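Local coordinates for protein membrane-bound lytic murein transglycosylase A (Burkholderia pseudomallei, PDB 6QK4) that probably cleaves the glycosidic linkage between N-acetylmuramic acid and N-acetylglucosamine in peptidoglycan, leaving a 1,6-anhydro bond on the muramic acid residue, at residues Lys219-Ala222 with Ser227-Asp230; Lys200-Leu203 with Glu207-Ala210; Pro109-Ser114 with Pro161-Phe166; Tyr320-Gly325 with Gly333-Asn338. All coordinates share one frame; numbering follows the deposited sequence.

Interaction 1: residues Lys219-Ala222 with Ser227-Asp230; sequences KAWA and SRVD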
loop_
_atom_site.group_PDB
_atom_site.type_symbol
_atom_site.label_atom_id
_atom_site.label_comp_id
_atom_site.label_asym_id
_atom_site.label_seq_id
_atom_site.Cartn_x
_atom_site.Cartn_y
_atom_site.Cartn_z
ATOM N N LYS A 219 7.445 -17.619 -5.048
ATOM C CA LYS A 219 6.556 -18.699 -4.609
ATOM C C LYS A 219 6.561 -19.847 -5.604
ATOM O O LYS A 219 6.474 -21.019 -5.216
ATOM C CB LYS A 219 5.120 -18.201 -4.442
ATOM C CG LYS A 219 4.817 -17.373 -3.214
ATOM C CD LYS A 219 3.293 -17.304 -3.007
ATOM C CE LYS A 219 2.896 -16.209 -2.050
ATOM N NZ LYS A 219 1.623 -15.473 -2.404
ATOM N N ALA A 220 6.639 -19.536 -6.900
ATOM C CA ALA A 220 6.571 -20.606 -7.882
ATOM C C ALA A 220 7.843 -21.436 -7.828
ATOM O O ALA A 220 7.800 -22.678 -7.792
ATOM C CB ALA A 220 6.340 -20.025 -9.278
ATOM N N TRP A 221 8.989 -20.754 -7.780
ATOM C CA TRP A 221 10.270 -21.438 -7.628
ATOM C C TRP A 221 10.304 -22.304 -6.372
ATOM O O TRP A 221 10.860 -23.407 -6.392
ATOM C CB TRP A 221 11.396 -20.411 -7.593
ATOM C CG TRP A 221 12.748 -21.037 -7.544
ATOM C CD1 TRP A 221 13.579 -21.310 -8.605
ATOM C CD2 TRP A 221 13.447 -21.454 -6.367
ATOM N NE1 TRP A 221 14.753 -21.889 -8.154
ATOM C CE2 TRP A 221 14.695 -21.987 -6.785
ATOM C CE3 TRP A 221 13.139 -21.439 -4.999
ATOM C CZ2 TRP A 221 15.627 -22.487 -5.876
ATOM C CZ3 TRP A 221 14.066 -21.939 -4.098
ATOM C CH2 TRP A 221 15.293 -22.450 -4.541
ATOM N N ALA A 222 9.755 -21.798 -5.266
ATOM C CA ALA A 222 9.680 -22.568 -4.025
ATOM C C ALA A 222 8.812 -23.810 -4.195
ATOM O O ALA A 222 9.165 -24.890 -3.700
ATOM C CB ALA A 222 9.135 -21.686 -2.899
ATOM N N SER A 227 12.624 -28.660 -1.262
ATOM C CA SER A 227 13.738 -29.011 -0.394
ATOM C C SER A 227 14.853 -27.970 -0.406
ATOM O O SER A 227 15.858 -28.147 0.296
ATOM C CB SER A 227 14.293 -30.378 -0.803
ATOM O OG SER A 227 14.968 -30.330 -2.058
ATOM N N ARG A 228 14.713 -26.897 -1.186
ATOM C CA ARG A 228 15.664 -25.793 -1.155
ATOM C C ARG A 228 15.115 -24.551 -0.453
ATOM O O ARG A 228 15.847 -23.555 -0.306
ATOM C CB ARG A 228 16.064 -25.420 -2.576
ATOM C CG ARG A 228 16.956 -26.477 -3.262
ATOM C CD ARG A 228 17.980 -25.732 -4.088
ATOM N NE ARG A 228 17.790 -25.857 -5.515
ATOM C CZ ARG A 228 18.383 -25.059 -6.400
ATOM N NH1 ARG A 228 19.157 -24.045 -5.978
ATOM N NH2 ARG A 228 18.173 -25.266 -7.705
ATOM N N VAL A 229 13.846 -24.565 -0.036
ATOM C CA VAL A 229 13.236 -23.309 0.408
ATOM C C VAL A 229 13.885 -22.832 1.700
ATOM O O VAL A 229 14.202 -21.643 1.852
ATOM C CB VAL A 229 11.714 -23.465 0.570
ATOM C CG1 VAL A 229 11.097 -22.191 1.188
ATOM C CG2 VAL A 229 11.075 -23.728 -0.764
ATOM N N ASP A 230 14.093 -23.745 2.655
ATOM C CA ASP A 230 14.611 -23.301 3.946
ATOM C C ASP A 230 15.968 -22.630 3.787
ATOM O O ASP A 230 16.228 -21.575 4.396
ATOM C CB ASP A 230 14.727 -24.477 4.915
ATOM C CG ASP A 230 13.395 -24.839 5.565
ATOM O OD1 ASP A 230 12.378 -24.168 5.282
ATOM O OD2 ASP A 230 13.379 -25.810 6.351
#

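Interaction 2: residues Lys200-Leu203 with Glu207-Ala210; sequences KWLL and ELGA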
loop_
_atom_site.group_PDB
_atom_site.type_symbol
_atom_site.label_atom_id
_atom_site.label_comp_id
_atom_site.label_asym_id
_atom_site.label_seq_id
_atom_site.Cartn_x
_atom_site.Cartn_y
_atom_site.Cartn_z
ATOM N N LYS A 200 17.002 -11.243 -5.352
ATOM C CA LYS A 200 18.318 -10.991 -5.920
ATOM C C LYS A 200 19.197 -12.240 -5.891
ATOM O O LYS A 200 19.982 -12.491 -6.821
ATOM C CB LYS A 200 18.984 -9.849 -5.149
ATOM C CG LYS A 200 20.400 -9.552 -5.620
ATOM C CD LYS A 200 20.924 -8.284 -4.958
ATOM C CE LYS A 200 22.365 -7.993 -5.384
ATOM N NZ LYS A 200 22.738 -6.586 -4.982
ATOM N N TRP A 201 19.074 -13.047 -4.842
ATOM C CA TRP A 201 19.832 -14.287 -4.818
ATOM C C TRP A 201 19.398 -15.211 -5.948
ATOM O O TRP A 201 20.248 -15.795 -6.645
ATOM C CB TRP A 201 19.679 -14.981 -3.458
ATOM C CG TRP A 201 20.739 -16.025 -3.259
ATOM C CD1 TRP A 201 21.926 -15.874 -2.618
ATOM C CD2 TRP A 201 20.701 -17.348 -3.750
ATOM N NE1 TRP A 201 22.632 -17.046 -2.646
ATOM C CE2 TRP A 201 21.909 -17.977 -3.349
ATOM C CE3 TRP A 201 19.752 -18.094 -4.460
ATOM C CZ2 TRP A 201 22.185 -19.279 -3.654
ATOM C CZ3 TRP A 201 20.036 -19.389 -4.775
ATOM C CH2 TRP A 201 21.252 -19.978 -4.382
ATOM N N LEU A 202 18.085 -15.360 -6.168
ATOM C CA LEU A 202 17.689 -16.289 -7.221
ATOM C C LEU A 202 18.114 -15.752 -8.592
ATOM O O LEU A 202 18.499 -16.527 -9.476
ATOM C CB LEU A 202 16.182 -16.558 -7.155
ATOM C CG LEU A 202 15.665 -17.302 -5.917
ATOM C CD1 LEU A 202 14.133 -17.136 -5.721
ATOM C CD2 LEU A 202 16.062 -18.773 -5.957
ATOM N N LEU A 203 18.096 -14.427 -8.764
ATOM C CA LEU A 203 18.541 -13.849 -10.029
ATOM C C LEU A 203 20.046 -13.991 -10.183
ATOM O O LEU A 203 20.514 -14.512 -11.198
ATOM C CB LEU A 203 18.142 -12.378 -10.139
ATOM C CG LEU A 203 16.666 -11.959 -10.174
ATOM C CD1 LEU A 203 16.559 -10.431 -10.193
ATOM C CD2 LEU A 203 15.905 -12.572 -11.344
ATOM N N GLU A 207 18.624 -18.804 -11.005
ATOM C CA GLU A 207 17.424 -19.625 -10.824
ATOM C C GLU A 207 16.163 -18.951 -11.358
ATOM O O GLU A 207 15.166 -19.643 -11.628
ATOM C CB GLU A 207 17.248 -19.984 -9.342
ATOM C CG GLU A 207 18.387 -20.881 -8.838
ATOM C CD GLU A 207 18.184 -22.357 -9.183
ATOM O OE1 GLU A 207 17.030 -22.783 -9.455
ATOM O OE2 GLU A 207 19.196 -23.101 -9.173
ATOM N N LEU A 208 16.189 -17.632 -11.516
ATOM C CA LEU A 208 15.039 -16.866 -11.987
ATOM C C LEU A 208 15.499 -15.931 -13.082
ATOM O O LEU A 208 16.576 -15.333 -12.970
ATOM C CB LEU A 208 14.386 -15.997 -10.883
ATOM C CG LEU A 208 13.481 -16.719 -9.887
ATOM C CD1 LEU A 208 12.912 -15.741 -8.869
ATOM C CD2 LEU A 208 12.377 -17.577 -10.562
ATOM N N GLY A 209 14.652 -15.762 -14.113
ATOM C CA GLY A 209 14.961 -14.809 -15.164
ATOM C C GLY A 209 14.706 -13.360 -14.767
ATOM O O GLY A 209 13.942 -13.069 -13.844
ATOM N N ALA A 210 15.369 -12.442 -15.496
ATOM C CA ALA A 210 15.243 -10.992 -15.317
ATOM C C ALA A 210 13.818 -10.566 -14.969
ATOM O O ALA A 210 13.604 -9.722 -14.083
ATOM C CB ALA A 210 15.716 -10.247 -16.580
#

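Interaction 3: residues Pro109-Ser114 with Pro161-Phe166; sequences PLLHGS and PIEAFF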
loop_
_atom_site.group_PDB
_atom_site.type_symbol
_atom_site.label_atom_id
_atom_site.label_comp_id
_atom_site.label_asym_id
_atom_site.label_seq_id
_atom_site.Cartn_x
_atom_site.Cartn_y
_atom_site.Cartn_z
ATOM N N PRO A 109 -0.184 -6.732 3.529
ATOM C CA PRO A 109 -0.073 -8.186 3.391
ATOM C C PRO A 109 -1.286 -8.874 3.998
ATOM O O PRO A 109 -1.823 -8.433 5.014
ATOM C CB PRO A 109 1.199 -8.520 4.191
ATOM C CG PRO A 109 2.034 -7.285 4.199
ATOM C CD PRO A 109 0.966 -6.130 4.237
ATOM N N LEU A 110 -1.730 -9.948 3.338
ATOM C CA LEU A 110 -2.873 -10.697 3.855
ATOM C C LEU A 110 -2.470 -12.155 3.850
ATOM O O LEU A 110 -2.234 -12.744 2.784
ATOM C CB LEU A 110 -4.134 -10.453 3.027
ATOM C CG LEU A 110 -5.294 -11.347 3.503
ATOM C CD1 LEU A 110 -6.510 -10.548 3.820
ATOM C CD2 LEU A 110 -5.569 -12.332 2.406
ATOM N N LEU A 111 -2.299 -12.722 5.047
ATOM C CA LEU A 111 -1.908 -14.110 5.191
ATOM C C LEU A 111 -3.083 -14.923 5.727
ATOM O O LEU A 111 -4.091 -14.386 6.156
ATOM C CB LEU A 111 -0.699 -14.254 6.136
ATOM C CG LEU A 111 0.581 -13.615 5.553
ATOM C CD1 LEU A 111 0.609 -12.124 5.739
ATOM C CD2 LEU A 111 1.807 -14.252 6.287
ATOM N N HIS A 112 -2.950 -16.247 5.683
ATOM C CA HIS A 112 -3.969 -17.124 6.239
ATOM C C HIS A 112 -3.321 -18.012 7.285
ATOM O O HIS A 112 -2.335 -18.666 6.996
ATOM C CB HIS A 112 -4.591 -17.963 5.137
ATOM C CG HIS A 112 -5.314 -17.134 4.139
ATOM N ND1 HIS A 112 -4.741 -16.727 2.953
ATOM C CD2 HIS A 112 -6.539 -16.556 4.192
ATOM C CE1 HIS A 112 -5.597 -15.955 2.305
ATOM N NE2 HIS A 112 -6.687 -15.824 3.042
ATOM N N GLY A 113 -3.876 -18.033 8.483
ATOM C CA GLY A 113 -3.244 -18.751 9.558
ATOM C C GLY A 113 -4.232 -19.340 10.547
ATOM O O GLY A 113 -5.453 -19.363 10.319
ATOM N N SER A 114 -3.675 -19.834 11.648
ATOM C CA SER A 114 -4.411 -20.437 12.743
ATOM C C SER A 114 -3.651 -20.104 14.016
ATOM O O SER A 114 -2.424 -20.004 13.999
ATOM C CB SER A 114 -4.501 -21.975 12.589
ATOM O OG SER A 114 -5.178 -22.556 13.718
ATOM N N PRO A 161 5.669 -20.161 3.858
ATOM C CA PRO A 161 6.879 -19.583 4.484
ATOM C C PRO A 161 7.372 -18.383 3.686
ATOM O O PRO A 161 8.011 -17.490 4.261
ATOM C CB PRO A 161 7.878 -20.755 4.481
ATOM C CG PRO A 161 7.470 -21.583 3.314
ATOM C CD PRO A 161 5.933 -21.462 3.233
ATOM N N ILE A 162 7.055 -18.347 2.387
ATOM C CA ILE A 162 7.393 -17.189 1.547
ATOM C C ILE A 162 6.534 -15.984 1.915
ATOM O O ILE A 162 7.041 -14.863 2.055
ATOM C CB ILE A 162 7.251 -17.519 0.043
ATOM C CG1 ILE A 162 8.053 -18.769 -0.340
ATOM C CG2 ILE A 162 7.633 -16.298 -0.823
ATOM C CD1 ILE A 162 9.538 -18.568 -0.322
ATOM N N GLU A 163 5.223 -16.188 2.109
ATOM C CA GLU A 163 4.389 -15.105 2.627
ATOM C C GLU A 163 4.858 -14.608 3.993
ATOM O O GLU A 163 4.818 -13.403 4.257
ATOM C CB GLU A 163 2.931 -15.542 2.706
ATOM C CG GLU A 163 2.374 -15.952 1.361
ATOM C CD GLU A 163 0.902 -16.342 1.380
ATOM O OE1 GLU A 163 0.170 -15.935 2.293
ATOM O OE2 GLU A 163 0.478 -17.057 0.436
ATOM N N ALA A 164 5.239 -15.522 4.899
ATOM C CA ALA A 164 5.749 -15.108 6.202
ATOM C C ALA A 164 6.988 -14.233 6.046
ATOM O O ALA A 164 7.135 -13.205 6.714
ATOM C CB ALA A 164 6.091 -16.355 7.046
ATOM N N PHE A 165 7.892 -14.650 5.171
ATOM C CA PHE A 165 9.099 -13.895 4.883
ATOM C C PHE A 165 8.774 -12.494 4.402
ATOM O O PHE A 165 9.397 -11.522 4.835
ATOM C CB PHE A 165 9.891 -14.646 3.823
ATOM C CG PHE A 165 11.202 -14.038 3.492
ATOM C CD1 PHE A 165 11.298 -13.026 2.520
ATOM C CD2 PHE A 165 12.372 -14.501 4.133
ATOM C CE1 PHE A 165 12.545 -12.469 2.174
ATOM C CE2 PHE A 165 13.647 -13.964 3.778
ATOM C CZ PHE A 165 13.721 -12.963 2.805
ATOM N N PHE A 166 7.838 -12.367 3.462
ATOM C CA PHE A 166 7.528 -11.017 2.972
ATOM C C PHE A 166 6.680 -10.209 3.920
ATOM O O PHE A 166 6.731 -8.976 3.866
ATOM C CB PHE A 166 6.887 -11.100 1.582
ATOM C CG PHE A 166 7.922 -11.413 0.527
ATOM C CD1 PHE A 166 8.934 -10.494 0.254
ATOM C CD2 PHE A 166 7.964 -12.640 -0.092
ATOM C CE1 PHE A 166 9.925 -10.787 -0.652
ATOM C CE2 PHE A 166 8.946 -12.933 -1.020
ATOM C CZ PHE A 166 9.932 -12.021 -1.296
HETATM O O HOH W 1 -0.175 -17.316 4.854
HETATM O O HOH W 2 -2.121 -17.436 2.462
#

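Interaction 4: residues Tyr320-Gly325 with Gly333-Asn338; sequences YFWGLG and GRMKQN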
loop_
_atom_site.group_PDB
_atom_site.type_symbol
_atom_site.label_atom_id
_atom_site.label_comp_id
_atom_site.label_asym_id
_atom_site.label_seq_id
_atom_site.Cartn_x
_atom_site.Cartn_y
_atom_site.Cartn_z
ATOM N N TYR A 320 0.652 5.089 -3.603
ATOM C CA TYR A 320 -0.644 4.592 -4.088
ATOM C C TYR A 320 -1.001 3.281 -3.374
ATOM O O TYR A 320 -0.219 2.316 -3.438
ATOM C CB TYR A 320 -0.492 4.368 -5.598
ATOM C CG TYR A 320 -1.704 4.013 -6.392
ATOM C CD1 TYR A 320 -2.628 4.994 -6.740
ATOM C CD2 TYR A 320 -1.925 2.746 -6.809
ATOM C CE1 TYR A 320 -3.749 4.666 -7.498
ATOM C CE2 TYR A 320 -3.007 2.399 -7.615
ATOM C CZ TYR A 320 -3.924 3.369 -7.942
ATOM O OH TYR A 320 -5.016 3.024 -8.703
ATOM N N PHE A 321 -2.163 3.235 -2.712
ATOM C CA PHE A 321 -2.542 2.016 -1.990
ATOM C C PHE A 321 -3.135 1.020 -2.964
ATOM O O PHE A 321 -4.250 1.216 -3.454
ATOM C CB PHE A 321 -3.516 2.330 -0.850
ATOM C CG PHE A 321 -3.940 1.121 -0.097
ATOM C CD1 PHE A 321 -3.009 0.368 0.595
ATOM C CD2 PHE A 321 -5.269 0.735 -0.072
ATOM C CE1 PHE A 321 -3.414 -0.764 1.313
ATOM C CE2 PHE A 321 -5.690 -0.364 0.626
ATOM C CZ PHE A 321 -4.755 -1.116 1.372
ATOM N N TRP A 322 -2.385 -0.060 -3.248
ATOM C CA TRP A 322 -2.844 -1.085 -4.185
ATOM C C TRP A 322 -3.852 -2.056 -3.597
ATOM O O TRP A 322 -4.588 -2.676 -4.377
ATOM C CB TRP A 322 -1.625 -1.854 -4.750
ATOM C CG TRP A 322 -0.980 -1.139 -5.849
ATOM C CD1 TRP A 322 0.138 -0.344 -5.777
ATOM C CD2 TRP A 322 -1.429 -1.077 -7.206
ATOM N NE1 TRP A 322 0.432 0.154 -6.996
ATOM C CE2 TRP A 322 -0.513 -0.261 -7.901
ATOM C CE3 TRP A 322 -2.509 -1.633 -7.899
ATOM C CZ2 TRP A 322 -0.626 0.002 -9.270
ATOM C CZ3 TRP A 322 -2.628 -1.354 -9.257
ATOM C CH2 TRP A 322 -1.678 -0.559 -9.927
ATOM N N GLY A 323 -4.003 -2.152 -2.252
ATOM C CA GLY A 323 -4.973 -3.099 -1.768
ATOM C C GLY A 323 -4.327 -4.182 -0.899
ATOM O O GLY A 323 -3.217 -3.986 -0.377
ATOM N N LEU A 324 -5.025 -5.306 -0.733
ATOM C CA LEU A 324 -4.628 -6.398 0.154
ATOM C C LEU A 324 -4.099 -7.575 -0.650
ATOM O O LEU A 324 -4.652 -7.934 -1.695
ATOM C CB LEU A 324 -5.789 -6.941 0.995
ATOM C CG LEU A 324 -6.593 -5.992 1.881
ATOM C CD1 LEU A 324 -7.554 -6.796 2.758
ATOM C CD2 LEU A 324 -5.690 -5.213 2.735
ATOM N N GLY A 325 -3.058 -8.220 -0.132
ATOM C CA GLY A 325 -2.617 -9.481 -0.697
ATOM C C GLY A 325 -1.443 -9.354 -1.656
ATOM O O GLY A 325 -0.932 -8.265 -1.940
ATOM N N GLY A 333 5.415 -3.196 -5.153
ATOM C CA GLY A 333 6.870 -3.324 -5.147
ATOM C C GLY A 333 7.557 -2.732 -6.357
ATOM O O GLY A 333 8.695 -2.270 -6.268
ATOM N N ARG A 334 6.886 -2.726 -7.486
ATOM C CA ARG A 334 7.489 -2.248 -8.707
ATOM C C ARG A 334 7.116 -0.803 -9.002
ATOM O O ARG A 334 7.547 -0.277 -10.019
ATOM C CB ARG A 334 7.055 -3.132 -9.874
ATOM C CG ARG A 334 7.387 -4.626 -9.704
ATOM C CD ARG A 334 8.889 -4.868 -9.532
ATOM N NE ARG A 334 9.203 -5.475 -8.226
ATOM C CZ ARG A 334 10.299 -5.220 -7.498
ATOM N NH1 ARG A 334 11.215 -4.357 -7.930
ATOM N NH2 ARG A 334 10.479 -5.825 -6.320
ATOM N N MET A 335 6.299 -0.151 -8.168
ATOM C CA MET A 335 5.756 1.149 -8.576
ATOM C C MET A 335 6.758 2.252 -8.233
ATOM O O MET A 335 7.075 2.494 -7.055
ATOM C CB MET A 335 4.378 1.435 -7.933
ATOM C CG MET A 335 3.431 2.365 -8.964
ATOM S SD MET A 335 2.186 2.863 -7.927
ATOM C CE MET A 335 1.468 3.880 -9.307
ATOM N N LYS A 336 7.202 2.979 -9.267
ATOM C CA LYS A 336 8.126 4.093 -9.068
ATOM C C LYS A 336 8.020 4.927 -10.332
ATOM O O LYS A 336 8.832 4.797 -11.266
ATOM C CB LYS A 336 9.560 3.593 -8.824
ATOM C CG LYS A 336 10.492 4.703 -8.318
ATOM C CD LYS A 336 11.948 4.235 -7.999
ATOM C CE LYS A 336 12.823 5.516 -7.960
ATOM N NZ LYS A 336 14.020 5.355 -7.102
ATOM N N GLN A 337 6.916 5.677 -10.426
ATOM C CA GLN A 337 6.414 6.217 -11.688
ATOM C C GLN A 337 6.327 7.730 -11.623
ATOM O O GLN A 337 5.910 8.297 -10.603
ATOM C CB GLN A 337 4.980 5.671 -12.038
ATOM C CG GLN A 337 4.747 4.197 -11.715
ATOM C CD GLN A 337 5.676 3.270 -12.516
ATOM O OE1 GLN A 337 6.483 2.470 -11.952
ATOM N NE2 GLN A 337 5.614 3.399 -13.854
ATOM N N ASN A 338 6.633 8.369 -12.768
ATOM C CA ASN A 338 6.338 9.803 -12.845
ATOM C C ASN A 338 4.832 10.017 -12.774
ATOM O O ASN A 338 4.040 9.187 -13.258
ATOM C CB ASN A 338 6.819 10.396 -14.153
ATOM C CG ASN A 338 6.710 11.906 -14.180
ATOM O OD1 ASN A 338 7.102 12.598 -13.212
ATOM N ND2 ASN A 338 6.136 12.437 -15.312
#

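Interaction 1: residues Lys219-Ala222 with Ser227-Asp230
A222, near the end of helix 215-224, comes within 5.7 Å of V229 between CA atoms, where the chain has turned through a short loop and helix 229-234 begins. At this point of closest approach a methyl meets a methyl: A222 CB lies 3.5 Å from V229 CG2, the branch that stands anti to the carbonyl carbon, and the same CG2 rests 3.7 Å from A222 O. The second half of the contact belongs to longer side chains. With CG anti to its backbone N (chi1 -176°), W221 sends the benzene end of its indole across the gap, and CH2 settles 3.6 Å from R228 CB at an oblique angle. This is a tight connection between two consecutive helices of the MltA-specific insert domain, and helix 161-170 packs against it through I162, which touches A222. The arginine, bent at chi2 and chi3, crosses the indole at about a right angle and turns a guanidinium face to its edge: W221 CZ2 sits over the centre of the group, 3.8 Å from R228 CZ, and the two planes stand 77° apart. A carboxylate outside the pair probably helps to fix this rotation. E207 OE1 accepts a hydrogen bond from W221 NE1, and OE2 forms a salt bridge with R228 NH2, while K219, on another side of the helix, makes a salt bridge to D326.

Interaction 2: residues Lys200-Leu203 with Glu207-Ala210
At the C-terminal end of helix 198-204, in the MltA-specific insert domain, the L202 carbonyl receives two backbone N-H groups from the chain that leaves the helix. E207 N donates to L202 O at 2.7 Å, in the carbonyl plane, with a C=O...N angle of 159°. L208 N approaches the same oxygen from above, at 3.3 Å, in a longer bond, 64° out of the carbonyl plane. The first of these spans five residues rather than the four of a regular helical turn, a 6→1 bond of the kind found in a Schellman motif, though the companion bond of that motif is not established here; the apolar contact beside it, L202 CD2 lying 3.8 Å from E207 CB, is consistent with such an ending. Next along the chain, L208 turns its side chain inward, and its CD1 meets L202 CD1 at 3.7 Å. The two leucines form a small apolar patch that helix 215-224 continues with I218. L203 starts out pointing away from the loop, yet its CD2 methyl reaches it, 3.8 Å from L208 CB and wedged tightly against two backbone oxygens, 3.3 Å from L208 O and 3.2 Å from G209 O.

Interaction 3: residues Pro109-Ser114 with Pro161-Phe166
The L111 and E163 side chains lie alongside one another and run in opposing senses, the leucine reaching from strand 101-114 toward helix 161-170 and the glutamate reaching back over the strand. Both have CG beside the backbone N, and E163 is extended beyond it (chi2 -178°), which carries its carboxylate past the leucine. The CD2 branch of L111 does most of the touching: it lies 3.7 Å from E163 O and 4.0 Å from E163 CB, against the helix backbone. In return, E163 OE1 comes to 4.0 Å from L111 CG, close to the strand. The axes of 110-114 and 161-166 approach to 9.2 Å, with their N-to-C directions 127° apart, so the helix lies against this strand within the MltA-specific insert domain. Two waters sit beside the carboxylate. One takes the N-H of H112 and is bonded to E163 OE1; the other joins H112 ND1, in the plane of the imidazole, to the same OE1. E163 OE2 turns toward K219 in a long, weak ion pair. OE1 is reached by both waters, so the link from H112 to E163 is water-mediated; H112 ND1 and E163 OE1 are themselves 5.0 Å apart, and any attraction between the two groups is probably passed on through water.

Interaction 4: residues Tyr320-Gly325 with Gly333-Asn338
The 3D domain, whose family belongs with the double-psi beta-barrels, brings M335 against Y320 and W322 in its buried interior. The aromatic pair sits on strand 317-324; M335 lies at the junction between helix 326-334 and strand 336-346, so the contact closes a strand-helix-strand passage in which G325 occupies the N-cap position of the helix. The sulfur is the meeting point. W322 NE1 points at M335 SD from 3.4 Å, with an N-H...S angle of 151°, a weak hydrogen bond in which the thioether gives the indole N-H a partner inside the core. SD lies near the plane of the indole, at the edge of its five-membered ring, and the two side chains cross at about a right angle; this is a Met-aromatic contact made with the rim of the ring rather than its face. Y320 is met differently: its CB approaches SD to 3.9 Å, while the sulfur stands oblique to the phenol ring, 5.1 Å from the centroid, in a second Met-aromatic contact. The two aromatics also pack together. A trans chi1 of -173° swings the Y320 ring so that CE2 lies over the W322 face, while Y320 OH is engaged by E270. Neighbouring strands complete the surroundings of M335, V103 and T290 both touching it. Past the methionine the chain enters strand 336-346, and Q337 folds its amide back so that OE1 accepts K336 N at 2.8 Å in a nearly straight bond of 173°.

In the fold
Read from the N terminus, the contacts close in the order 3, 2, 1, 4, strictly in series, with none enclosing or crossing another. Interaction 3 closes the longest loop, 46 residues, bringing strand 101-114 to helix 161-170. Interaction 2 then seals the end of helix 198-204, and interaction 1 turns helix 215-224 into helix 229-234; the two contacts touch through E207, with centres about 13 Å apart. I162 and K219 link interaction 1 to interaction 3. Interaction 4 spans helix 326-334, between strands 317-324 and 336-346, in the 3D domain. Strand 101-114 pairs with both, parallel to the first and antiparallel to the second, and L110 packs on L324 and G325, so this long strand joins the two parts of the fold.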